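Local coordinates for protein putative glucoamylase (Bacteroides caccae ATCC 43185, PDB 4QT9) that probably hydrolyses glucose-containing polysaccharides or related glycosides, as a putative glucoamylase with an alpha/alpha toroid fold, at residues Gly55-Pro58 with Gln59-Asn63; Pro224-Val227 with Tyr228-Trp232; Met359-Leu362 with Tyr363-Asp367. All blocks are in the same frame, centred on the assembly; numbering follows the deposited sequence.

Overall arrangement
All three contacts are local, each within one continuous run of chain, and their centres lie 22 to 23 Å from the centre of the chain, so none belongs to its innermost part. Contact 1 is a surface turn in the loop between strands 50-52 and 64-66, whereas contacts 2 and 3 are partly buried and lie on separate helices, 225-232 and 352-364. Contact 2 sits across the chain's centre from both others, about 40 Å from contact 1 and about 44 Å from contact 3, centre to centre. An aromatic face meeting a methyl marks contact 1; backbone bonding dominates contact 2, and contact 3 adds selenium packing at a helix end.

Contact 1 of 3, residues Gly55-Pro58 with Gln59-Asn63; sequences GVYP and QNDAN
A type I beta turn running from Tyr57 to Asn60 reverses the chain in the loop between strands 50-52 and 64-66, and the Tyr57 ring packs against the residues that follow it. The turn is closed by Asn60 N donating to Tyr57 O over 2.9 Å. Pro58 and Gln59 fill its two central positions.

The ring of Tyr57 has the CB methyl of Ala62 over its centre, 3.9 Å from the centroid and 9° off the normal, a CH-pi contact. Its first torsion, -69°, sets CG anti to the carbonyl carbon and places the ring beside the chain that follows the turn, over Ala62. Asp61 comes to the ring edge instead: OD1 lies 3.7 Å from Tyr57 CD2, with the carboxylate plane 76° from the ring plane. At the far end a water lies 3.2 Å from Tyr57 OH and donates to Ala62 O at 2.8 Å.

Outside the turn, Tyr57 OH is hydrogen-bonded to His52 N and its ring stacks with that of His52, while Asp61 OD2 forms a salt bridge with Arg50. A leucine in place of Tyr57 would probably leave the Ala62 methyl without its aromatic face and His52 N without its hydroxyl partner. The chemistry implies a turn closed by one backbone bond, with the ring beyond it held by a methyl on its face, a carboxylate oxygen at its edge and polar partners at its hydroxyl.

Contact 2 of 3, residues Pro224-Val227 with Tyr228-Trp232; sequences PAAV and YHDGW
Val227 O is approached by two backbone amides, Gly231 N at 3.0 Å and Trp232 N at 3.5 Å, and both bonds are weak. The first spans four residues and the second five, and this sharing accompanies the wider pi-type turn at 228-232. Two residues earlier Ala225 O is also shared: His229 N donates to it at 3.1 Å with an N-H...O angle of 164°, while Tyr228 N makes a weaker bond. Between these forked acceptors, Asp230 N reaches Ala226 O over 2.7 Å at 160°, a short and nearly straight helical bond.

Side chains also pack on Ala225 O and Ala226 O. His229 has CG anti to its carbonyl carbon (chi1 -70°), which turns the imidazole back toward the preceding turn and brings CD2 to 3.4 Å from Ala225 O, obliquely to the ring. Asp230 folds back in a similar way, with its CG 3.4 Å from Ala226 O. The Tyr228 ring has CG anti to the backbone N, and its CD2 stands 3.9 Å above the plane of the His229 ring, over the centre.

The polar ends of both rings are taken up beyond the helix, Tyr228 OH by Asp278 and His229 ND1 by Tyr280. Val227, Tyr228 and Trp232 face helix 209-217. A CB at Gly231 would probably clash with Val227 O, and its absence is consistent with the close passage of the chain there. The bonding therefore implies a helix that is regular at Ala226 and widens at Val227, where one carbonyl serves two weak donors.

Contact 3 of 3, residues Met359-Leu362 with Tyr363-Asp367; sequences MRHL and YNMGD
Leu362 and Met365, a selenomethionine, lie side by side and point the same way, with Leu362 CD2 meeting Met365 SE at 3.9 Å. Leu362 holds CG anti to its carbonyl carbon; CD1 continues the extended line while CD2 branches off to meet the selenium. The Met365 chain runs extended at chi2 and bends at chi3 (88°), turning its terminal methyl away. The same selenium also lies 4.9 Å from the centroid of the His361 ring, 47° off the normal, an oblique Met-aromatic approach. Leu362 and Met365 both touch Phe379, which extends this apolar patch into a neighbouring loop.

On another side of the helix Arg360 and Asn364 also run side by side, guanidinium and amide planes 33° apart. The arginine is bent; its CG is 4.0 Å from Asn364 ND2, and its guanidinium group reaches Asp21 in a salt bridge. Asn364 keeps its amide close over the last turn, where its ND2 nears Arg360 O without the angle for a hydrogen bond. Tyr363 directs its ring toward Phe370, which it meets edge-to-face, and toward helix 21-37, which Met359 also packs against.

The backbone beneath changes character along the segment. Tyr363 N to Met359 O, 3.0 Å, is an ordinary helical bond, but Met365 N divides between His361 O, weakly, and Leu362 O at 3.1 Å, the latter spanning three residues. Gly366 then leaves helical geometry with a positive phi. Such tightening followed by a glycine of positive phi is characteristic of the C-terminal end of a helix.

Contact 1 of 3, residues Gly55-Pro58 with Gln59-Asn63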
ATOM      1  N   GLY A  55     -12.743  -0.296  21.251  1.00 41.79           N
ATOM      2  CA  GLY A  55     -13.588  -1.477  21.094  1.00 40.48           C
ATOM      3  C   GLY A  55     -14.922  -1.216  20.421  1.00 42.36           C
ATOM      4  O   GLY A  55     -15.759  -2.122  20.336  1.00 43.26           O
ATOM      5  N   VAL A  56     -15.128   0.016  19.927  1.00 36.33           N
ATOM      6  CA  VAL A  56     -16.377   0.433  19.286  1.00 35.56           C
ATOM      7  C   VAL A  56     -16.190   0.443  17.764  1.00 36.14           C
ATOM      8  O   VAL A  56     -15.394   1.225  17.225  1.00 33.50           O
ATOM      9  CB  VAL A  56     -16.918   1.801  19.803  1.00 40.45           C
ATOM     10  CG1 VAL A  56     -18.370   2.007  19.384  1.00 41.23           C
ATOM     11  CG2 VAL A  56     -16.779   1.928  21.321  1.00 40.49           C
ATOM     12  N   TYR A  57     -16.943  -0.435  17.084  1.00 32.30           N
ATOM     13  CA  TYR A  57     -16.911  -0.611  15.642  1.00 31.61           C
ATOM     14  C   TYR A  57     -18.274  -0.216  15.037  1.00 36.21           C
ATOM     15  O   TYR A  57     -19.233  -0.990  15.121  1.00 34.71           O
ATOM     16  CB  TYR A  57     -16.523  -2.066  15.294  1.00 32.35           C
ATOM     17  CG  TYR A  57     -15.083  -2.391  15.622  1.00 30.87           C
ATOM     18  CD1 TYR A  57     -14.705  -2.738  16.916  1.00 30.50           C
ATOM     19  CD2 TYR A  57     -14.092  -2.335  14.641  1.00 30.53           C
ATOM     20  CE1 TYR A  57     -13.377  -3.000  17.236  1.00 30.09           C
ATOM     21  CE2 TYR A  57     -12.761  -2.629  14.941  1.00 31.18           C
ATOM     22  CZ  TYR A  57     -12.403  -2.947  16.249  1.00 37.11           C
ATOM     23  OH  TYR A  57     -11.086  -3.234  16.571  1.00 32.30           O
ATOM     24  N   PRO A  58     -18.378   0.987  14.421  1.00 34.37           N
ATOM     25  CA  PRO A  58     -19.668   1.411  13.827  1.00 35.05           C
ATOM     26  C   PRO A  58     -20.246   0.414  12.803  1.00 40.28           C
ATOM     27  O   PRO A  58     -21.467   0.229  12.745  1.00 42.01           O
ATOM     28  CB  PRO A  58     -19.317   2.739  13.155  1.00 36.68           C
ATOM     29  CG  PRO A  58     -18.141   3.247  13.936  1.00 40.84           C
ATOM     30  CD  PRO A  58     -17.344   2.029  14.259  1.00 35.81           C
ATOM     31  N   GLN A  59     -19.375  -0.252  12.019  1.00 34.28           N
ATOM     32  CA  GLN A  59     -19.821  -1.226  11.030  1.00 33.36           C
ATOM     33  C   GLN A  59     -19.809  -2.664  11.599  1.00 35.80           C
ATOM     34  O   GLN A  59     -20.133  -3.609  10.872  1.00 33.81           O
ATOM     35  CB  GLN A  59     -18.964  -1.134   9.762  1.00 34.28           C
ATOM     36  CG  GLN A  59     -19.136   0.173   8.982  1.00 45.28           C
ATOM     37  CD  GLN A  59     -18.634   0.034   7.566  1.00 71.03           C
ATOM     38  OE1 GLN A  59     -19.401   0.079   6.596  1.00 66.26           O
ATOM     39  NE2 GLN A  59     -17.334  -0.176   7.413  1.00 70.35           N
ATOM     40  N   ASN A  60     -19.466  -2.821  12.907  1.00 31.98           N
ATOM     41  CA  ASN A  60     -19.391  -4.105  13.620  1.00 32.00           C
ATOM     42  C   ASN A  60     -18.562  -5.104  12.778  1.00 34.45           C
ATOM     43  O   ASN A  60     -18.972  -6.249  12.528  1.00 33.91           O
ATOM     44  CB  ASN A  60     -20.806  -4.616  13.917  1.00 33.86           C
ATOM     45  CG  ASN A  60     -20.893  -5.786  14.869  1.00 55.75           C
ATOM     46  OD1 ASN A  60     -19.928  -6.158  15.550  1.00 51.25           O
ATOM     47  ND2 ASN A  60     -22.061  -6.401  14.928  1.00 46.71           N
ATOM     48  N   ASP A  61     -17.376  -4.646  12.339  1.00 29.45           N
ATOM     49  CA  ASP A  61     -16.530  -5.376  11.392  1.00 28.41           C
ATOM     50  C   ASP A  61     -15.110  -5.643  11.891  1.00 32.12           C
ATOM     51  O   ASP A  61     -14.178  -5.661  11.083  1.00 31.86           O
ATOM     52  CB  ASP A  61     -16.464  -4.545  10.089  1.00 29.67           C
ATOM     53  CG  ASP A  61     -15.809  -3.161  10.209  1.00 38.99           C
ATOM     54  OD1 ASP A  61     -15.831  -2.569  11.334  1.00 39.25           O
ATOM     55  OD2 ASP A  61     -15.265  -2.672   9.190  1.00 41.53           O
ATOM     56  N   ALA A  62     -14.934  -5.871  13.195  1.00 29.15           N
ATOM     57  CA  ALA A  62     -13.617  -6.176  13.781  1.00 29.11           C
ATOM     58  C   ALA A  62     -12.927  -7.369  13.087  1.00 34.27           C
ATOM     59  O   ALA A  62     -11.700  -7.372  13.001  1.00 35.73           O
ATOM     60  CB  ALA A  62     -13.758  -6.473  15.268  1.00 29.96           C
ATOM     61  N   ASN A  63     -13.714  -8.353  12.583  1.00 28.64           N
ATOM     62  CA  ASN A  63     -13.224  -9.583  11.968  1.00 28.25           C
ATOM     63  C   ASN A  63     -13.104  -9.504  10.433  1.00 31.83           C
ATOM     64  O   ASN A  63     -12.771 -10.514   9.796  1.00 32.10           O
ATOM     65  CB  ASN A  63     -14.146 -10.747  12.337  1.00 30.80           C
ATOM     66  CG  ASN A  63     -15.540 -10.680  11.747  1.00 53.13           C
ATOM     67  OD1 ASN A  63     -16.095  -9.612  11.438  1.00 39.41           O
ATOM     68  ND2 ASN A  63     -16.162 -11.834  11.645  1.00 55.63           N
TER
HETATM   69  O   HOH W   1     -10.393  -5.324  14.291  1.00 20.11           O

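Contact 2 of 3, residues Pro224-Val227 with Tyr228-Trp232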
ATOM      1  N   PRO A 224      -0.877  -8.377 -22.730  1.00 23.81           N
ATOM      2  CA  PRO A 224       0.024  -7.733 -23.727  1.00 23.23           C
ATOM      3  C   PRO A 224       0.544  -6.375 -23.238  1.00 24.25           C
ATOM      4  O   PRO A 224      -0.140  -5.731 -22.448  1.00 20.36           O
ATOM      5  CB  PRO A 224      -0.871  -7.525 -24.948  1.00 25.36           C
ATOM      6  CG  PRO A 224      -2.099  -8.299 -24.707  1.00 30.49           C
ATOM      7  CD  PRO A 224      -2.252  -8.526 -23.252  1.00 25.22           C
ATOM      8  N   ALA A 225       1.710  -5.903 -23.749  1.00 22.86           N
ATOM      9  CA  ALA A 225       2.259  -4.590 -23.370  1.00 21.96           C
ATOM     10  C   ALA A 225       1.309  -3.461 -23.740  1.00 26.19           C
ATOM     11  O   ALA A 225       1.280  -2.456 -23.033  1.00 22.69           O
ATOM     12  CB  ALA A 225       3.609  -4.358 -24.008  1.00 22.16           C
ATOM     13  N   ALA A 226       0.490  -3.652 -24.799  1.00 25.28           N
ATOM     14  CA  ALA A 226      -0.498  -2.654 -25.257  1.00 25.39           C
ATOM     15  C   ALA A 226      -1.469  -2.262 -24.128  1.00 27.01           C
ATOM     16  O   ALA A 226      -1.919  -1.117 -24.070  1.00 25.75           O
ATOM     17  CB  ALA A 226      -1.270  -3.185 -26.459  1.00 26.09           C
ATOM     18  N   VAL A 227      -1.756  -3.193 -23.224  1.00 24.54           N
ATOM     19  CA  VAL A 227      -2.641  -2.957 -22.067  1.00 24.56           C
ATOM     20  C   VAL A 227      -2.050  -1.831 -21.203  1.00 29.28           C
ATOM     21  O   VAL A 227      -2.800  -0.945 -20.797  1.00 29.14           O
ATOM     22  CB  VAL A 227      -2.915  -4.255 -21.270  1.00 26.83           C
ATOM     23  CG1 VAL A 227      -3.622  -3.974 -19.938  1.00 26.28           C
ATOM     24  CG2 VAL A 227      -3.724  -5.228 -22.113  1.00 26.06           C
ATOM     25  N   TYR A 228      -0.711  -1.826 -20.986  1.00 26.07           N
ATOM     26  CA  TYR A 228      -0.016  -0.763 -20.230  1.00 24.99           C
ATOM     27  C   TYR A 228       0.090   0.551 -21.036  1.00 28.13           C
ATOM     28  O   TYR A 228      -0.187   1.599 -20.487  1.00 27.00           O
ATOM     29  CB  TYR A 228       1.392  -1.232 -19.821  1.00 25.39           C
ATOM     30  CG  TYR A 228       2.236  -0.175 -19.133  1.00 26.41           C
ATOM     31  CD1 TYR A 228       2.060   0.115 -17.784  1.00 28.27           C
ATOM     32  CD2 TYR A 228       3.258   0.480 -19.813  1.00 26.40           C
ATOM     33  CE1 TYR A 228       2.841   1.071 -17.142  1.00 29.60           C
ATOM     34  CE2 TYR A 228       4.045   1.441 -19.182  1.00 27.50           C
ATOM     35  CZ  TYR A 228       3.817   1.751 -17.852  1.00 35.91           C
ATOM     36  OH  TYR A 228       4.570   2.720 -17.227  1.00 35.45           O
ATOM     37  N   HIS A 229       0.497   0.499 -22.318  1.00 26.41           N
ATOM     38  CA  HIS A 229       0.700   1.679 -23.157  1.00 25.77           C
ATOM     39  C   HIS A 229      -0.615   2.367 -23.567  1.00 31.96           C
ATOM     40  O   HIS A 229      -0.680   3.607 -23.518  1.00 31.84           O
ATOM     41  CB  HIS A 229       1.548   1.314 -24.376  1.00 26.79           C
ATOM     42  CG  HIS A 229       2.969   1.032 -23.993  1.00 29.37           C
ATOM     43  ND1 HIS A 229       3.797   2.036 -23.491  1.00 30.96           N
ATOM     44  CD2 HIS A 229       3.642  -0.134 -23.962  1.00 29.91           C
ATOM     45  CE1 HIS A 229       4.941   1.449 -23.190  1.00 29.65           C
ATOM     46  NE2 HIS A 229       4.901   0.147 -23.465  1.00 29.77           N
ATOM     47  N   ASP A 230      -1.661   1.589 -23.933  1.00 27.95           N
ATOM     48  CA  ASP A 230      -2.969   2.155 -24.320  1.00 28.17           C
ATOM     49  C   ASP A 230      -3.863   2.463 -23.110  1.00 32.53           C
ATOM     50  O   ASP A 230      -4.620   3.427 -23.170  1.00 34.74           O
ATOM     51  CB  ASP A 230      -3.757   1.211 -25.275  1.00 30.58           C
ATOM     52  CG  ASP A 230      -3.111   0.834 -26.607  1.00 43.52           C
ATOM     53  OD1 ASP A 230      -1.963   1.275 -26.870  1.00 43.93           O
ATOM     54  OD2 ASP A 230      -3.754   0.099 -27.392  1.00 52.22           O
ATOM     55  N   GLY A 231      -3.842   1.608 -22.077  1.00 26.67           N
ATOM     56  CA  GLY A 231      -4.688   1.736 -20.886  1.00 24.83           C
ATOM     57  C   GLY A 231      -4.128   2.565 -19.756  1.00 29.19           C
ATOM     58  O   GLY A 231      -4.712   3.599 -19.397  1.00 27.23           O
ATOM     59  N   TRP A 232      -3.018   2.119 -19.148  1.00 25.05           N
ATOM     60  CA  TRP A 232      -2.440   2.910 -18.053  1.00 22.45           C
ATOM     61  C   TRP A 232      -1.906   4.291 -18.509  1.00 26.53           C
ATOM     62  O   TRP A 232      -2.212   5.317 -17.887  1.00 25.07           O
ATOM     63  CB  TRP A 232      -1.310   2.152 -17.357  1.00 20.44           C
ATOM     64  CG  TRP A 232      -0.564   2.965 -16.326  1.00 21.15           C
ATOM     65  CD1 TRP A 232       0.657   3.551 -16.473  1.00 24.43           C
ATOM     66  CD2 TRP A 232      -0.991   3.255 -14.981  1.00 20.37           C
ATOM     67  NE1 TRP A 232       1.055   4.126 -15.286  1.00 24.14           N
ATOM     68  CE2 TRP A 232       0.042   3.996 -14.364  1.00 24.86           C
ATOM     69  CE3 TRP A 232      -2.168   2.995 -14.246  1.00 21.29           C
ATOM     70  CZ2 TRP A 232      -0.059   4.471 -13.036  1.00 23.24           C
ATOM     71  CZ3 TRP A 232      -2.270   3.468 -12.937  1.00 21.94           C
ATOM     72  CH2 TRP A 232      -1.210   4.163 -12.332  1.00 22.24           C
TER

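Contact 3 of 3, residues Met359-Leu362 with Tyr363-Asp367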
HETATM    1  N   MSE A 359       8.547  12.240  12.318  1.00 21.81           N
HETATM    2  CA  MSE A 359       8.545  11.051  13.175  1.00 20.01           C
HETATM    3  C   MSE A 359       8.956  11.404  14.611  1.00 25.53           C
HETATM    4  O   MSE A 359       8.300  10.972  15.551  1.00 23.12           O
HETATM    5  CB  MSE A 359       9.461   9.963  12.622  1.00 21.06           C
HETATM    6  CG  MSE A 359       9.242   8.611  13.305  1.00 25.59           C
HETATM    7 SE   MSE A 359      10.575   7.295  12.760  0.75 29.06          SE
HETATM    8  CE  MSE A 359      10.358   7.338  10.884  1.00 25.62           C
ATOM      9  N   ARG A 360      10.036  12.185  14.758  1.00 25.79           N
ATOM     10  CA  ARG A 360      10.579  12.659  16.040  1.00 26.85           C
ATOM     11  C   ARG A 360       9.538  13.538  16.780  1.00 30.58           C
ATOM     12  O   ARG A 360       9.319  13.342  17.998  1.00 29.81           O
ATOM     13  CB  ARG A 360      11.900  13.427  15.769  1.00 28.85           C
ATOM     14  CG  ARG A 360      12.457  14.324  16.880  1.00 35.23           C
ATOM     15  CD  ARG A 360      13.410  13.608  17.812  1.00 47.36           C
ATOM     16  NE  ARG A 360      14.510  12.946  17.107  1.00 55.21           N
ATOM     17  CZ  ARG A 360      15.085  11.823  17.521  1.00 71.06           C
ATOM     18  NH1 ARG A 360      14.675  11.230  18.636  1.00 57.05           N
ATOM     19  NH2 ARG A 360      16.075  11.283  16.823  1.00 58.50           N
ATOM     20  N   HIS A 361       8.875  14.464  16.030  1.00 25.86           N
ATOM     21  CA  HIS A 361       7.848  15.382  16.558  1.00 26.95           C
ATOM     22  C   HIS A 361       6.588  14.618  16.988  1.00 29.06           C
ATOM     23  O   HIS A 361       6.083  14.873  18.082  1.00 27.76           O
ATOM     24  CB  HIS A 361       7.493  16.453  15.512  1.00 28.86           C
ATOM     25  CG  HIS A 361       6.435  17.421  15.941  1.00 33.04           C
ATOM     26  ND1 HIS A 361       6.727  18.491  16.762  1.00 35.55           N
ATOM     27  CD2 HIS A 361       5.121  17.464  15.616  1.00 35.10           C
ATOM     28  CE1 HIS A 361       5.582  19.132  16.938  1.00 35.14           C
ATOM     29  NE2 HIS A 361       4.590  18.553  16.264  1.00 34.99           N
ATOM     30  N   LEU A 362       6.084  13.676  16.131  1.00 26.02           N
ATOM     31  CA  LEU A 362       4.890  12.888  16.443  1.00 25.51           C
ATOM     32  C   LEU A 362       5.133  12.009  17.673  1.00 31.00           C
ATOM     33  O   LEU A 362       4.296  11.995  18.581  1.00 32.05           O
ATOM     34  CB  LEU A 362       4.423  12.045  15.245  1.00 25.08           C
ATOM     35  CG  LEU A 362       3.962  12.801  14.005  1.00 28.70           C
ATOM     36  CD1 LEU A 362       3.624  11.839  12.888  1.00 28.42           C
ATOM     37  CD2 LEU A 362       2.823  13.744  14.322  1.00 32.13           C
ATOM     38  N   TYR A 363       6.306  11.354  17.756  1.00 26.65           N
ATOM     39  CA  TYR A 363       6.686  10.563  18.927  1.00 26.25           C
ATOM     40  C   TYR A 363       6.682  11.431  20.198  1.00 33.42           C
ATOM     41  O   TYR A 363       6.169  11.000  21.224  1.00 33.72           O
ATOM     42  CB  TYR A 363       8.072   9.948  18.707  1.00 28.02           C
ATOM     43  CG  TYR A 363       8.475   8.977  19.792  1.00 31.33           C
ATOM     44  CD1 TYR A 363       7.969   7.680  19.819  1.00 33.30           C
ATOM     45  CD2 TYR A 363       9.324   9.370  20.826  1.00 33.29           C
ATOM     46  CE1 TYR A 363       8.284   6.803  20.859  1.00 35.17           C
ATOM     47  CE2 TYR A 363       9.650   8.499  21.867  1.00 34.97           C
ATOM     48  CZ  TYR A 363       9.126   7.219  21.882  1.00 43.91           C
ATOM     49  OH  TYR A 363       9.471   6.359  22.898  1.00 52.97           O
ATOM     50  N   ASN A 364       7.192  12.666  20.120  1.00 30.68           N
ATOM     51  CA  ASN A 364       7.247  13.565  21.280  1.00 30.79           C
ATOM     52  C   ASN A 364       5.866  14.080  21.727  1.00 33.42           C
ATOM     53  O   ASN A 364       5.749  14.549  22.861  1.00 33.38           O
ATOM     54  CB  ASN A 364       8.196  14.729  21.019  1.00 35.17           C
ATOM     55  CG  ASN A 364       9.652  14.324  21.088  1.00 66.06           C
ATOM     56  OD1 ASN A 364      10.049  13.412  21.839  1.00 56.41           O
ATOM     57  ND2 ASN A 364      10.487  15.009  20.315  1.00 63.70           N
HETATM   58  N   MSE A 365       4.816  13.933  20.886  1.00 29.34           N
HETATM   59  CA  MSE A 365       3.450  14.331  21.261  1.00 28.79           C
HETATM   60  C   MSE A 365       2.846  13.365  22.284  1.00 33.51           C
HETATM   61  O   MSE A 365       1.824  13.678  22.891  1.00 33.57           O
HETATM   62  CB  MSE A 365       2.551  14.435  20.042  1.00 29.87           C
HETATM   63  CG  MSE A 365       2.668  15.752  19.342  1.00 35.63           C
HETATM   64 SE   MSE A 365       1.778  15.604  17.644  0.75 41.20          SE
HETATM   65  CE  MSE A 365      -0.006  16.094  18.169  1.00 39.18           C
ATOM     66  N   GLY A 366       3.480  12.209  22.462  1.00 30.09           N
ATOM     67  CA  GLY A 366       3.094  11.228  23.472  1.00 30.52           C
ATOM     68  C   GLY A 366       2.036  10.229  23.081  1.00 34.07           C
ATOM     69  O   GLY A 366       1.760  10.024  21.894  1.00 33.26           O
ATOM     70  N   ASP A 367       1.434   9.613  24.100  1.00 30.87           N
ATOM     71  CA  ASP A 367       0.420   8.560  23.976  1.00 30.71           C
ATOM     72  C   ASP A 367      -0.812   8.985  23.174  1.00 31.78           C
ATOM     73  O   ASP A 367      -1.446   8.120  22.577  1.00 31.33           O
ATOM     74  CB  ASP A 367      -0.019   8.049  25.361  1.00 33.37           C
ATOM     75  CG  ASP A 367       1.086   7.391  26.183  1.00 51.60           C
ATOM     76  OD1 ASP A 367       2.199   7.169  25.633  1.00 52.06           O
ATOM     77  OD2 ASP A 367       0.840   7.084  27.370  1.00 62.30           O
TER